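PDB 5KBP: glycosyl hydrolase, family 38 from Enterococcus faecalis, which probably hydrolyses alpha-mannosidic linkages in carbohydrates, as a metal-binding member of glycoside hydrolase family 38. Local coordinates for residues L443-T448 with M486-L490. Sequence-based numbering, arbitrary orientation.
Sequences LKQKAT and MAKYL
Lys488 reaches from the middle strand of a three-stranded antiparallel sheet to the turn that follows helix 436-445. Lys488 NZ donates a hydrogen bond to Thr448 OG1 at 2.8 Å. A second, weak bond runs from Lys488 NZ to Leu443 O at 3.5 Å, near the end of the helix. Lys446 O also lies 2.9 Å from Lys488 NZ, but the angle is poor for a hydrogen bond. The lysine reaches this far because CG is anti to the backbone N (chi1 -172°) and the chain stays extended to the amine. Thr448 OG1 is also hydrogen-bonded to OE1 of Glu468, on strand 463-475; OE2 of Glu468 forms a long, weak ion pair with Lys488 NZ.

Next to the lysine, Leu443 lays CD1 against the strand backbone. Leu443 CD1 lies 3.4 Å from Met486 O and also touches Met486 CB. Leu429 and Val470, from the two flanking strands, also pack on Leu443. At the far end, Thr448 CG2 meets Leu490 CD1 loosely at 4.4 Å.

The contact is structural packing within the family 38 C-terminal domain 1, away from the calcium site. It joins the helix end and turn to part of one sheet face. Lys488 is buried, and the Glu468 carboxylate, though distant, may favour its charged form.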
loop_
_atom_site.group_PDB
_atom_site.type_symbol
_atom_site.label_atom_id
_atom_site.label_comp_id
_atom_site.label_asym_id
_atom_site.label_seq_id
_atom_site.Cartn_x
_atom_site.Cartn_y
_atom_site.Cartn_z
ATOM N N LEU A 443 36.785 -15.007 2.414
ATOM C CA LEU A 443 36.023 -15.747 3.414
ATOM C C LEU A 443 35.490 -17.058 2.855
ATOM O O LEU A 443 35.389 -18.049 3.588
ATOM C CB LEU A 443 34.869 -14.891 3.937
ATOM C CG LEU A 443 35.245 -13.605 4.674
ATOM C CD1 LEU A 443 33.998 -12.844 5.102
ATOM C CD2 LEU A 443 36.123 -13.916 5.874
ATOM N N LYS A 444 35.142 -17.084 1.565
ATOM C CA LYS A 444 34.624 -18.306 0.959
ATOM C C LYS A 444 35.685 -19.398 0.930
ATOM O O LYS A 444 35.373 -20.583 1.098
ATOM C CB LYS A 444 34.120 -18.010 -0.454
ATOM C CG LYS A 444 33.091 -18.996 -0.986
ATOM C CD LYS A 444 31.677 -18.485 -0.757
ATOM C CE LYS A 444 30.654 -19.322 -1.510
ATOM N NZ LYS A 444 29.282 -18.753 -1.397
ATOM N N GLN A 445 36.945 -19.019 0.724
ATOM C CA GLN A 445 38.046 -19.968 0.644
ATOM C C GLN A 445 38.661 -20.290 1.999
ATOM O O GLN A 445 39.430 -21.251 2.098
ATOM C CB GLN A 445 39.136 -19.431 -0.288
ATOM C CG GLN A 445 38.683 -19.230 -1.724
ATOM C CD GLN A 445 39.611 -18.316 -2.502
ATOM O OE1 GLN A 445 40.653 -17.897 -1.997
ATOM N NE2 GLN A 445 39.234 -17.998 -3.734
ATOM N N LYS A 446 38.352 -19.516 3.037
ATOM C CA LYS A 446 38.927 -19.769 4.351
ATOM C C LYS A 446 38.274 -20.992 4.982
ATOM O O LYS A 446 37.045 -21.110 5.005
ATOM C CB LYS A 446 38.756 -18.548 5.252
ATOM C CG LYS A 446 39.539 -18.630 6.554
ATOM C CD LYS A 446 39.412 -17.347 7.362
ATOM C CE LYS A 446 40.278 -17.396 8.613
ATOM N NZ LYS A 446 40.194 -16.136 9.404
ATOM N N ALA A 447 39.100 -21.902 5.492
ATOM C CA ALA A 447 38.588 -23.119 6.105
ATOM C C ALA A 447 37.779 -22.791 7.353
ATOM O O ALA A 447 38.038 -21.807 8.052
ATOM C CB ALA A 447 39.738 -24.063 6.456
ATOM N N THR A 448 36.784 -23.632 7.632
ATOM C CA THR A 448 35.898 -23.419 8.765
ATOM C C THR A 448 36.332 -24.296 9.925
ATOM O O THR A 448 36.272 -25.531 9.810
ATOM C CB THR A 448 34.454 -23.730 8.387
ATOM O OG1 THR A 448 34.045 -22.873 7.314
ATOM C CG2 THR A 448 33.532 -23.518 9.582
ATOM N N MET A 486 31.780 -7.740 4.453
ATOM C CA MET A 486 31.563 -9.131 4.083
ATOM C C MET A 486 31.755 -9.987 5.327
ATOM O O MET A 486 32.734 -9.810 6.060
ATOM C CB MET A 486 32.530 -9.570 2.983
ATOM C CG MET A 486 32.294 -8.911 1.638
ATOM S SD MET A 486 30.694 -9.351 0.932
ATOM C CE MET A 486 30.916 -8.791 -0.754
ATOM N N ALA A 487 30.823 -10.903 5.571
ATOM C CA ALA A 487 30.834 -11.689 6.794
ATOM C C ALA A 487 30.651 -13.166 6.480
ATOM O O ALA A 487 30.165 -13.545 5.411
ATOM C CB ALA A 487 29.744 -11.228 7.770
ATOM N N LYS A 488 31.052 -13.997 7.438
ATOM C CA LYS A 488 30.832 -15.435 7.392
ATOM C C LYS A 488 29.962 -15.823 8.576
ATOM O O LYS A 488 30.250 -15.437 9.715
ATOM C CB LYS A 488 32.155 -16.206 7.419
ATOM C CG LYS A 488 31.999 -17.698 7.180
ATOM C CD LYS A 488 33.337 -18.353 6.888
ATOM C CE LYS A 488 33.159 -19.786 6.416
ATOM N NZ LYS A 488 34.447 -20.391 5.979
ATOM N N TYR A 489 28.900 -16.576 8.309
ATOM C CA TYR A 489 27.916 -16.925 9.322
ATOM C C TYR A 489 27.865 -18.432 9.504
ATOM O O TYR A 489 27.947 -19.192 8.533
ATOM C CB TYR A 489 26.527 -16.402 8.948
ATOM C CG TYR A 489 26.454 -14.901 8.844
ATOM C CD1 TYR A 489 26.165 -14.124 9.958
ATOM C CD2 TYR A 489 26.677 -14.258 7.635
ATOM C CE1 TYR A 489 26.098 -12.747 9.870
ATOM C CE2 TYR A 489 26.613 -12.881 7.536
ATOM C CZ TYR A 489 26.323 -12.131 8.658
ATOM O OH TYR A 489 26.257 -10.760 8.567
ATOM N N LEU A 490 27.727 -18.857 10.755
ATOM C CA LEU A 490 27.568 -20.261 11.098
ATOM C C LEU A 490 26.188 -20.462 11.707
ATOM O O LEU A 490 25.764 -19.683 12.569
ATOM C CB LEU A 490 28.656 -20.716 12.072
ATOM C CG LEU A 490 29.012 -22.201 11.996
ATOM C CD1 LEU A 490 29.360 -22.583 10.565
ATOM C CD2 LEU A 490 30.160 -22.530 12.934
#